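Local coordinates for KLLA0E08119p (Kluyveromyces lactis, PDB 3VA7), which probably carries out the ATP- and biotin-dependent carboxylation of urea to urea-1-carboxylate, this chain being the urea carboxylase part of a longer enzyme that probably also hydrolyses allophanate, at residues 480-485 with 536-541; 530-535 with 580-585; 519-524 with 591-596; 542-547 with 629-634. All coordinates share one frame; numbering follows the deposited sequence.

Contact 1. Residues 480-485 with 536-541; sequences VLAPGA and GPKLLF
Leu481 and Ala482 both turn their amides to one carbonyl, that of Lys538, which makes this a classic beta bulge between antiparallel strands. Ala482 N gives Lys538 O the better bond, 3.2 Å long, lying in the carbonyl plane on a lone pair. The bond from Leu481 N to Lys538 O is shorter at 2.8 Å but weak, bent to 124° at the hydrogen. A weak return bond of 3.0 Å runs from Lys538 N to Ala482 O. The buried side of the pair is apolar but touches lightly: Val480 and Leu539 lie side by side, pointing the same way, with Val480 CG2 4.1 Å from Leu539 CD2. Packing is closer on the side nearer solvent. There Leu481 slants over Leu540, its two methyls against Leu540 CB, the nearer, Leu481 CD2, at 3.7 Å, while the bent chain of Lys538 rests its CG against the Ala482 methyl and sends its far end out to solvent. Beyond the bulge, Pro537 CB lies 3.5 Å from Pro483 O as the two chains go on as loops. With two amides sharing a single acceptor, the extra residue is absorbed where strand 477-480 turns its corner, and the polar backbone stays paired there.

Contact 2. Residues 530-535 with 580-585; sequences LEITLN and GKVTVG
Leu534 O receives the amide of Val582 in a 2.9 Å bond that is nearly straight, 171° at the hydrogen, although Val582 N stands about 40° above the carbonyl plane. A CA-H...O contact from Lys581 CA, 3.6 Å away, meets the same Leu534 oxygen. In return Gly580 O faces Asn535 CA at 3.1 Å, so the chains are bridged at Asn535 and Lys581 by a single pair. Leu534 has positive phi, and a weak bond of 2.9 Å from Asn535 N back to Thr533 O closes a classic gamma turn, which swings its carbonyl toward Val582. This is where the chain passes between the two antiparallel sheets of this part of the carboxyltransferase region: strand 529-533 leaves the five-stranded sheet for strand 538-541 of the six-stranded one, and strand 576-582 leads back to strand 587-592. Val582 CG2 is anti to its carbonyl carbon and comes over the Leu534 carbonyl, 3.6 Å from Leu534 O. The same methyl faces Ile532 CG2 at 4.5 Å, a light apolar touch, with Ile532 also packed on Leu590 and Pro537. The Leu534 and Asn535 side chains lead the other way and touch Tyr1174, in the biotin-carrying region of the chain.

Contact 3. Residues 519-524 with 591-596; sequences RVVGNN and SIRGGI
Val521 lies obliquely across the Arg593 side chain, its CG1 branch set against Arg593 CB and CG, while CG2 reaches to 3.4 Å from Ser591 OG. CG1 is anti to the backbone N (chi1 175°), which spreads the two methyls over both residues. Ser591 OG has its polar partner in Ala517 O of helix 511-520. That helix ends in a Schellman motif, with Gly522 as the first residue to leave helical geometry at positive phi. Next in sequence, Asn523 sends its amide across to the type II beta turn from Ile592 to Gly595. Asn523 OD1 takes the N-H of Gly594 at 2.6 Å, in the carbonyl plane and on a lone pair. Asn523 ND2 donates to Ile592 O at 2.9 Å, a bond of 164° in which ND2 stands above the Ile592 carbonyl plane, 46° out of it. Gly595 N, which closes the turn, reaches Ile592 O from the other face of that plane, also at 2.9 Å. The extended Arg593 chain carries NH1 round to Val521 O at the guanidinium edge, a weak bond of 2.7 Å; NH1 also bonds to Phe644 O. Asn523 ND2 has a further partner in Asn518 OD1. With both ends of its amide used, Asn523 is fixed in rotation, and in this buried interface it satisfies turn polar groups while tying the helix end to the turn after strand 587-592.

Contact 4. Residues 542-547 with 629-634; sequences HTETVI and LNQPEL
Leu629 and Thr545 meet at about a right angle, the CD1 methyl of Leu629 butting against the threonine side chain 3.9 Å from Thr545 CG2. The same CD1 comes within 4.3 Å of Thr543 CG2, so one leucine branch touches two threonines on the same side of the extended chain. In both, OG1 is anti to the backbone N (chi1 -175° in Thr543), which leaves the methyl as the part nearest the leucine. Further out, Gln631 approaches Thr543 from the opposite direction, with Gln631 CD 3.9 Å from Thr543 OG1. Gln631 also crosses the Glu544 side chain at about a right angle, the carboxylate and amide planes standing 77° apart, and Gln631 CD lies 3.4 Å from Glu544 O. Leu629 is the buried, apolar end; Gln631 and Glu544 lie toward the surface. The loop that follows strand 626-628, the edge of the six-stranded sheet, thus rests on the start of strand 545-550 and the two residues before it; that strand lies between strands 587-592 and 569-571 in the five-stranded sheet, and Leu629 also packs on Ile592 and on Phe478 of strand 477-480.

All four contacts belong to the part of the carboxyltransferase region built from two antiparallel sheets. Contacts 1 and 2, with centres about 12 Å apart, run into each other: Gly536 N probably bonds to Gly580 O (2.9 Å) and Ala485 N to Asn535 O (3.1 Å). Contacts 3 and 4, centres about 11 Å apart, are joined by a probable bond of 3.0 Å from Arg593 N to Val546 O. Contact 2 is nested in the chain loop that contact 3 closes, and Phe541 of contact 1 packs on Ile547 of contact 4. None of the segments contributes a residue to the biotin, urea or sodium sites, but Glu531 forms a salt bridge with Arg699, the residue before Phe700 of the biotin pocket.

Contact 1. Residues 480-485 with 536-541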
loop_
_atom_site.group_PDB
_atom_site.type_symbol
_atom_site.label_atom_id
_atom_site.label_comp_id
_atom_site.label_asym_id
_atom_site.label_seq_id
_atom_site.Cartn_x
_atom_site.Cartn_y
_atom_site.Cartn_z
ATOM N N VAL A 480 11.201 13.310 10.197
ATOM C CA VAL A 480 12.301 12.928 9.361
ATOM C C VAL A 480 12.971 14.145 8.708
ATOM O O VAL A 480 12.494 14.669 7.679
ATOM C CB VAL A 480 11.826 11.938 8.287
ATOM C CG1 VAL A 480 12.982 11.549 7.384
ATOM C CG2 VAL A 480 11.196 10.714 8.935
ATOM N N LEU A 481 14.077 14.592 9.285
ATOM C CA LEU A 481 14.841 15.686 8.678
ATOM C C LEU A 481 15.540 15.258 7.409
ATOM O O LEU A 481 15.820 16.104 6.566
ATOM C CB LEU A 481 15.904 16.222 9.637
ATOM C CG LEU A 481 15.617 17.301 10.688
ATOM C CD1 LEU A 481 14.137 17.605 10.868
ATOM C CD2 LEU A 481 16.285 16.855 11.996
ATOM N N ALA A 482 15.870 13.961 7.302
ATOM C CA ALA A 482 16.467 13.350 6.095
ATOM C C ALA A 482 16.136 11.836 6.126
ATOM O O ALA A 482 16.102 11.255 7.213
ATOM C CB ALA A 482 17.930 13.563 6.080
ATOM N N PRO A 483 15.881 11.198 4.951
ATOM C CA PRO A 483 15.279 9.834 4.983
ATOM C C PRO A 483 16.250 8.647 5.151
ATOM O O PRO A 483 15.874 7.642 5.715
ATOM C CB PRO A 483 14.566 9.729 3.617
ATOM C CG PRO A 483 15.400 10.601 2.675
ATOM C CD PRO A 483 16.007 11.719 3.570
ATOM N N GLY A 484 17.479 8.774 4.662
ATOM C CA GLY A 484 18.367 7.627 4.509
ATOM C C GLY A 484 17.996 6.952 3.219
ATOM O O GLY A 484 16.914 7.205 2.698
ATOM N N ALA A 485 18.878 6.108 2.690
ATOM C CA ALA A 485 18.663 5.463 1.404
ATOM C C ALA A 485 17.426 4.534 1.297
ATOM O O ALA A 485 16.884 4.358 0.189
ATOM C CB ALA A 485 19.894 4.693 1.034
ATOM N N GLY A 536 21.596 5.971 7.040
ATOM C CA GLY A 536 20.366 6.188 7.783
ATOM C C GLY A 536 19.814 7.581 7.681
ATOM O O GLY A 536 20.340 8.393 6.958
ATOM N N PRO A 537 18.727 7.855 8.404
ATOM C CA PRO A 537 17.983 9.131 8.410
ATOM C C PRO A 537 18.547 10.094 9.427
ATOM O O PRO A 537 19.288 9.659 10.297
ATOM C CB PRO A 537 16.622 8.696 8.937
ATOM C CG PRO A 537 16.964 7.600 9.921
ATOM C CD PRO A 537 18.039 6.821 9.210
ATOM N N LYS A 538 18.208 11.375 9.364
ATOM C CA LYS A 538 18.384 12.189 10.564
ATOM C C LYS A 538 17.003 12.532 11.068
ATOM O O LYS A 538 16.149 12.925 10.293
ATOM C CB LYS A 538 19.343 13.419 10.429
ATOM C CG LYS A 538 19.566 14.051 9.038
ATOM C CD LYS A 538 21.060 14.484 8.684
ATOM C CE LYS A 538 21.751 15.444 9.715
ATOM N NZ LYS A 538 20.942 16.637 10.184
ATOM N N LEU A 539 16.782 12.337 12.360
ATOM C CA LEU A 539 15.462 12.475 12.916
ATOM C C LEU A 539 15.408 13.531 14.010
ATOM O O LEU A 539 16.302 13.607 14.827
ATOM C CB LEU A 539 15.011 11.138 13.509
ATOM C CG LEU A 539 15.208 9.840 12.721
ATOM C CD1 LEU A 539 14.791 8.675 13.639
ATOM C CD2 LEU A 539 14.415 9.860 11.398
ATOM N N LEU A 540 14.346 14.326 14.032
ATOM C CA LEU A 540 14.114 15.264 15.103
ATOM C C LEU A 540 13.066 14.681 16.041
ATOM O O LEU A 540 12.009 14.250 15.622
ATOM C CB LEU A 540 13.656 16.617 14.544
ATOM C CG LEU A 540 13.090 17.754 15.431
ATOM C CD1 LEU A 540 13.884 17.924 16.722
ATOM C CD2 LEU A 540 13.072 19.081 14.645
ATOM N N PHE A 541 13.372 14.654 17.321
ATOM C CA PHE A 541 12.451 14.077 18.257
ATOM C C PHE A 541 11.654 15.179 18.936
ATOM O O PHE A 541 12.241 16.175 19.396
ATOM C CB PHE A 541 13.208 13.238 19.272
ATOM C CG PHE A 541 13.451 11.840 18.829
ATOM C CD1 PHE A 541 12.634 10.804 19.276
ATOM C CD2 PHE A 541 14.489 11.545 17.972
ATOM C CE1 PHE A 541 12.862 9.505 18.875
ATOM C CE2 PHE A 541 14.718 10.241 17.550
ATOM C CZ PHE A 541 13.913 9.230 17.985
#

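Contact 2. Residues 530-535 with 580-585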
loop_
_atom_site.group_PDB
_atom_site.type_symbol
_atom_site.label_atom_id
_atom_site.label_comp_id
_atom_site.label_asym_id
_atom_site.label_seq_id
_atom_site.Cartn_x
_atom_site.Cartn_y
_atom_site.Cartn_z
ATOM N N LEU A 530 12.912 0.689 13.047
ATOM C CA LEU A 530 13.321 1.020 11.670
ATOM C C LEU A 530 14.480 0.175 11.176
ATOM O O LEU A 530 15.477 -0.012 11.865
ATOM C CB LEU A 530 13.681 2.501 11.507
ATOM C CG LEU A 530 12.638 3.575 11.908
ATOM C CD1 LEU A 530 13.258 4.974 11.858
ATOM C CD2 LEU A 530 11.340 3.466 11.059
ATOM N N GLU A 531 14.339 -0.355 9.975
ATOM C CA GLU A 531 15.442 -0.971 9.289
ATOM C C GLU A 531 16.088 0.112 8.469
ATOM O O GLU A 531 15.418 0.732 7.595
ATOM C CB GLU A 531 14.952 -2.068 8.345
ATOM C CG GLU A 531 16.026 -2.606 7.442
ATOM C CD GLU A 531 15.620 -3.922 6.837
ATOM O OE1 GLU A 531 15.302 -3.949 5.623
ATOM O OE2 GLU A 531 15.607 -4.944 7.563
ATOM N N ILE A 532 17.375 0.342 8.767
ATOM C CA ILE A 532 18.226 1.217 7.968
ATOM C C ILE A 532 19.072 0.404 7.020
ATOM O O ILE A 532 19.754 -0.505 7.436
ATOM C CB ILE A 532 19.130 2.083 8.869
ATOM C CG1 ILE A 532 18.324 3.280 9.355
ATOM C CG2 ILE A 532 20.374 2.636 8.138
ATOM C CD1 ILE A 532 18.058 3.309 10.800
ATOM N N THR A 533 19.067 0.780 5.757
ATOM C CA THR A 533 19.866 0.115 4.765
ATOM C C THR A 533 20.880 1.078 4.134
ATOM O O THR A 533 20.471 2.071 3.538
ATOM C CB THR A 533 18.966 -0.389 3.585
ATOM O OG1 THR A 533 17.749 -0.994 4.076
ATOM C CG2 THR A 533 19.768 -1.307 2.596
ATOM N N LEU A 534 22.171 0.724 4.177
ATOM C CA LEU A 534 23.300 1.484 3.556
ATOM C C LEU A 534 23.647 2.872 4.164
ATOM O O LEU A 534 24.797 3.114 4.433
ATOM C CB LEU A 534 23.223 1.524 2.051
ATOM C CG LEU A 534 23.492 0.162 1.376
ATOM C CD1 LEU A 534 23.269 0.290 -0.159
ATOM C CD2 LEU A 534 24.869 -0.432 1.678
ATOM N N ASN A 535 22.674 3.743 4.411
ATOM C CA ASN A 535 22.873 4.910 5.275
ATOM C C ASN A 535 21.556 5.401 5.846
ATOM O O ASN A 535 20.513 5.269 5.198
ATOM C CB ASN A 535 23.584 6.062 4.540
ATOM C CG ASN A 535 22.884 6.450 3.274
ATOM O OD1 ASN A 535 23.152 5.884 2.199
ATOM N ND2 ASN A 535 21.996 7.446 3.374
ATOM N N GLY A 580 24.539 7.431 10.069
ATOM C CA GLY A 580 25.233 7.714 8.841
ATOM C C GLY A 580 25.368 6.517 7.977
ATOM O O GLY A 580 24.422 5.817 7.781
ATOM N N LYS A 581 26.563 6.275 7.472
ATOM C CA LYS A 581 26.790 5.259 6.470
ATOM C C LYS A 581 27.115 3.976 7.203
ATOM O O LYS A 581 27.712 4.004 8.285
ATOM C CB LYS A 581 27.951 5.708 5.597
ATOM C CG LYS A 581 28.195 4.914 4.327
ATOM C CD LYS A 581 29.290 5.631 3.470
ATOM C CE LYS A 581 29.615 4.861 2.146
ATOM N NZ LYS A 581 30.686 3.803 2.354
ATOM N N VAL A 582 26.685 2.853 6.650
ATOM C CA VAL A 582 27.023 1.565 7.204
ATOM C C VAL A 582 28.389 1.107 6.630
ATOM O O VAL A 582 28.510 0.815 5.440
ATOM C CB VAL A 582 25.895 0.504 6.982
ATOM C CG1 VAL A 582 26.187 -0.798 7.754
ATOM C CG2 VAL A 582 24.510 1.054 7.376
ATOM N N THR A 583 29.405 1.041 7.495
ATOM C CA THR A 583 30.782 0.706 7.106
ATOM C C THR A 583 30.953 -0.801 6.998
ATOM O O THR A 583 31.665 -1.305 6.149
ATOM C CB THR A 583 31.719 1.321 8.172
ATOM O OG1 THR A 583 31.682 2.719 7.980
ATOM C CG2 THR A 583 33.195 0.856 8.114
ATOM N N VAL A 584 30.311 -1.542 7.885
ATOM C CA VAL A 584 30.541 -2.968 7.902
ATOM C C VAL A 584 29.168 -3.546 7.900
ATOM O O VAL A 584 28.376 -3.198 8.754
ATOM C CB VAL A 584 31.343 -3.450 9.182
ATOM C CG1 VAL A 584 31.927 -4.851 8.939
ATOM C CG2 VAL A 584 32.449 -2.439 9.595
ATOM N N GLY A 585 28.886 -4.415 6.938
ATOM C CA GLY A 585 27.529 -4.937 6.737
ATOM C C GLY A 585 26.689 -3.996 5.891
ATOM O O GLY A 585 27.204 -2.970 5.409
#

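Contact 3. Residues 519-524 with 591-596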
loop_
_atom_site.group_PDB
_atom_site.type_symbol
_atom_site.label_atom_id
_atom_site.label_comp_id
_atom_site.label_asym_id
_atom_site.label_seq_id
_atom_site.Cartn_x
_atom_site.Cartn_y
_atom_site.Cartn_z
ATOM N N ARG A 519 15.202 -5.465 22.125
ATOM C CA ARG A 519 15.447 -5.880 23.490
ATOM C C ARG A 519 16.262 -4.832 24.274
ATOM O O ARG A 519 15.993 -4.586 25.445
ATOM C CB ARG A 519 16.159 -7.250 23.513
ATOM C CG ARG A 519 16.419 -7.801 24.915
ATOM C CD ARG A 519 15.168 -7.867 25.729
ATOM N NE ARG A 519 15.311 -8.823 26.825
ATOM C CZ ARG A 519 15.540 -8.484 28.101
ATOM N NH1 ARG A 519 15.622 -9.433 29.033
ATOM N NH2 ARG A 519 15.670 -7.202 28.452
ATOM N N VAL A 520 17.217 -4.193 23.618
ATOM C CA VAL A 520 18.109 -3.312 24.329
ATOM C C VAL A 520 17.305 -2.204 24.996
ATOM O O VAL A 520 17.722 -1.649 26.025
ATOM C CB VAL A 520 19.195 -2.751 23.422
ATOM C CG1 VAL A 520 19.808 -1.511 24.026
ATOM C CG2 VAL A 520 20.248 -3.848 23.057
ATOM N N VAL A 521 16.137 -1.910 24.436
ATOM C CA VAL A 521 15.316 -0.834 24.916
ATOM C C VAL A 521 14.153 -1.397 25.737
ATOM O O VAL A 521 13.322 -0.637 26.269
ATOM C CB VAL A 521 14.764 -0.060 23.726
ATOM C CG1 VAL A 521 13.866 0.913 24.186
ATOM C CG2 VAL A 521 15.873 0.672 22.924
ATOM N N GLY A 522 14.069 -2.720 25.865
ATOM C CA GLY A 522 13.024 -3.308 26.698
ATOM C C GLY A 522 11.650 -3.399 26.032
ATOM O O GLY A 522 10.632 -3.567 26.705
ATOM N N ASN A 523 11.612 -3.301 24.697
ATOM C CA ASN A 523 10.375 -3.493 23.948
ATOM C C ASN A 523 9.894 -4.955 24.037
ATOM O O ASN A 523 10.706 -5.886 23.973
ATOM C CB ASN A 523 10.575 -3.083 22.472
ATOM C CG ASN A 523 10.403 -1.569 22.223
ATOM O OD1 ASN A 523 9.862 -0.837 23.046
ATOM N ND2 ASN A 523 10.840 -1.109 21.046
ATOM N N ASN A 524 8.573 -5.155 24.172
ATOM C CA ASN A 524 7.923 -6.405 23.704
ATOM C C ASN A 524 8.427 -6.774 22.283
ATOM O O ASN A 524 8.680 -5.883 21.470
ATOM C CB ASN A 524 6.410 -6.234 23.675
ATOM C CG ASN A 524 5.689 -7.507 23.216
ATOM O OD1 ASN A 524 5.500 -7.711 22.008
ATOM N ND2 ASN A 524 5.259 -8.357 24.189
ATOM N N SER A 591 15.681 1.187 17.257
ATOM C CA SER A 591 14.488 0.920 18.044
ATOM C C SER A 591 14.137 2.081 18.952
ATOM O O SER A 591 14.989 2.874 19.282
ATOM C CB SER A 591 14.666 -0.353 18.862
ATOM O OG SER A 591 15.803 -0.277 19.698
ATOM N N ILE A 592 12.889 2.181 19.357
ATOM C CA ILE A 592 12.406 3.308 20.135
ATOM C C ILE A 592 11.586 2.624 21.186
ATOM O O ILE A 592 10.777 1.762 20.826
ATOM C CB ILE A 592 11.356 4.146 19.390
ATOM C CG1 ILE A 592 11.746 4.516 17.949
ATOM C CG2 ILE A 592 10.916 5.309 20.216
ATOM C CD1 ILE A 592 13.154 4.849 17.724
ATOM N N ARG A 593 11.802 2.936 22.463
ATOM C CA ARG A 593 11.012 2.322 23.527
ATOM C C ARG A 593 9.510 2.541 23.244
ATOM O O ARG A 593 9.097 3.654 22.943
ATOM C CB ARG A 593 11.422 2.871 24.918
ATOM C CG ARG A 593 10.884 2.018 26.082
ATOM C CD ARG A 593 11.099 2.700 27.449
ATOM N NE ARG A 593 10.484 2.005 28.577
ATOM C CZ ARG A 593 10.801 0.767 28.983
ATOM N NH1 ARG A 593 11.728 0.061 28.328
ATOM N NH2 ARG A 593 10.170 0.215 30.038
ATOM N N GLY A 594 8.724 1.467 23.292
ATOM C CA GLY A 594 7.295 1.531 23.035
ATOM C C GLY A 594 6.904 1.294 21.575
ATOM O O GLY A 594 5.731 1.082 21.273
ATOM N N GLY A 595 7.870 1.354 20.665
ATOM C CA GLY A 595 7.643 1.000 19.278
ATOM C C GLY A 595 7.086 2.157 18.488
ATOM O O GLY A 595 6.778 3.184 19.070
ATOM N N ILE A 596 6.964 2.004 17.166
ATOM C CA ILE A 596 6.445 3.081 16.308
ATOM C C ILE A 596 4.971 2.829 15.961
ATOM O O ILE A 596 4.582 1.679 15.746
ATOM C CB ILE A 596 7.249 3.188 15.002
ATOM C CG1 ILE A 596 8.712 3.495 15.278
ATOM C CG2 ILE A 596 6.641 4.214 14.075
ATOM C CD1 ILE A 596 9.633 2.749 14.339
#

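Contact 4. Residues 542-547 with 629-634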
loop_
_atom_site.group_PDB
_atom_site.type_symbol
_atom_site.label_atom_id
_atom_site.label_comp_id
_atom_site.label_asym_id
_atom_site.label_seq_id
_atom_site.Cartn_x
_atom_site.Cartn_y
_atom_site.Cartn_z
ATOM N N HIS A 542 10.336 14.999 19.003
ATOM C CA HIS A 542 9.451 16.052 19.483
ATOM C C HIS A 542 8.979 15.763 20.865
ATOM O O HIS A 542 8.153 16.489 21.457
ATOM C CB HIS A 542 8.271 16.216 18.540
ATOM C CG HIS A 542 8.622 17.024 17.352
ATOM N ND1 HIS A 542 8.706 16.489 16.086
ATOM C CD2 HIS A 542 9.005 18.319 17.248
ATOM C CE1 HIS A 542 9.074 17.433 15.239
ATOM N NE2 HIS A 542 9.264 18.552 15.918
ATOM N N THR A 543 9.509 14.672 21.366
ATOM C CA THR A 543 9.082 14.165 22.629
ATOM C C THR A 543 10.263 13.353 23.194
ATOM O O THR A 543 11.311 13.260 22.552
ATOM C CB THR A 543 7.839 13.350 22.416
ATOM O OG1 THR A 543 7.331 12.939 23.685
ATOM C CG2 THR A 543 8.175 12.128 21.579
ATOM N N GLU A 544 10.114 12.769 24.372
ATOM C CA GLU A 544 11.243 12.060 24.986
ATOM C C GLU A 544 11.095 10.558 24.935
ATOM O O GLU A 544 9.994 10.035 25.007
ATOM C CB GLU A 544 11.509 12.534 26.432
ATOM C CG GLU A 544 10.383 12.300 27.439
ATOM C CD GLU A 544 10.901 12.136 28.889
ATOM O OE1 GLU A 544 11.863 12.866 29.293
ATOM O OE2 GLU A 544 10.352 11.258 29.619
ATOM N N THR A 545 12.217 9.854 24.849
ATOM C CA THR A 545 12.173 8.393 24.773
ATOM C C THR A 545 13.571 7.804 24.925
ATOM O O THR A 545 14.528 8.539 25.124
ATOM C CB THR A 545 11.512 7.930 23.404
ATOM O OG1 THR A 545 11.391 6.495 23.340
ATOM C CG2 THR A 545 12.291 8.458 22.202
ATOM N N VAL A 546 13.665 6.481 24.802
ATOM C CA VAL A 546 14.915 5.756 24.726
ATOM C C VAL A 546 15.078 5.138 23.309
ATOM O O VAL A 546 14.114 4.771 22.693
ATOM C CB VAL A 546 14.979 4.656 25.847
ATOM C CG1 VAL A 546 16.352 4.026 25.915
ATOM C CG2 VAL A 546 14.549 5.201 27.222
ATOM N N ILE A 547 16.313 4.990 22.836
ATOM C CA ILE A 547 16.652 4.614 21.474
ATOM C C ILE A 547 17.793 3.621 21.526
ATOM O O ILE A 547 18.559 3.615 22.483
ATOM C CB ILE A 547 17.070 5.925 20.701
ATOM C CG1 ILE A 547 15.956 6.355 19.763
ATOM C CG2 ILE A 547 18.455 5.909 19.962
ATOM C CD1 ILE A 547 14.698 6.768 20.498
ATOM N N LEU A 629 4.799 7.957 18.339
ATOM C CA LEU A 629 5.251 6.960 19.320
ATOM C C LEU A 629 4.140 6.599 20.265
ATOM O O LEU A 629 3.027 7.085 20.111
ATOM C CB LEU A 629 6.429 7.459 20.134
ATOM C CG LEU A 629 7.682 7.990 19.451
ATOM C CD1 LEU A 629 8.764 8.051 20.522
ATOM C CD2 LEU A 629 8.125 7.141 18.243
ATOM N N ASN A 630 4.461 5.781 21.264
ATOM C CA ASN A 630 3.482 5.232 22.181
ATOM C C ASN A 630 3.825 5.582 23.647
ATOM O O ASN A 630 4.114 4.682 24.453
ATOM C CB ASN A 630 3.419 3.713 21.954
ATOM C CG ASN A 630 2.671 2.958 23.059
ATOM O OD1 ASN A 630 1.780 3.514 23.723
ATOM N ND2 ASN A 630 3.024 1.676 23.252
ATOM N N GLN A 631 3.821 6.877 23.987
ATOM C CA GLN A 631 3.960 7.322 25.401
ATOM C C GLN A 631 2.658 6.960 26.153
ATOM O O GLN A 631 1.584 7.538 25.870
ATOM C CB GLN A 631 4.189 8.846 25.496
ATOM C CG GLN A 631 5.318 9.342 26.445
ATOM C CD GLN A 631 6.641 9.667 25.679
ATOM O OE1 GLN A 631 7.117 10.822 25.649
ATOM N NE2 GLN A 631 7.212 8.639 25.038
ATOM N N PRO A 632 2.742 6.014 27.118
ATOM C CA PRO A 632 1.503 5.524 27.797
ATOM C C PRO A 632 0.567 6.647 28.350
ATOM O O PRO A 632 -0.658 6.550 28.196
ATOM C CB PRO A 632 2.032 4.599 28.909
ATOM C CG PRO A 632 3.553 5.009 29.098
ATOM C CD PRO A 632 3.987 5.470 27.719
ATOM N N GLU A 633 1.142 7.701 28.944
ATOM C CA GLU A 633 0.353 8.834 29.455
ATOM C C GLU A 633 -0.248 9.746 28.354
ATOM O O GLU A 633 -1.432 10.123 28.442
ATOM C CB GLU A 633 1.137 9.643 30.509
ATOM C CG GLU A 633 2.276 10.563 29.995
ATOM C CD GLU A 633 2.845 11.478 31.102
ATOM O OE1 GLU A 633 3.189 10.948 32.192
ATOM O OE2 GLU A 633 2.953 12.717 30.891
ATOM N N LEU A 634 0.549 10.077 27.325
ATOM C CA LEU A 634 0.068 10.898 26.179
ATOM C C LEU A 634 -0.467 10.050 24.977
ATOM O O LEU A 634 -0.490 10.538 23.825
ATOM C CB LEU A 634 1.145 11.937 25.727
ATOM C CG LEU A 634 0.766 13.412 25.361
ATOM C CD1 LEU A 634 1.962 14.427 25.542
ATOM C CD2 LEU A 634 0.087 13.590 23.953
#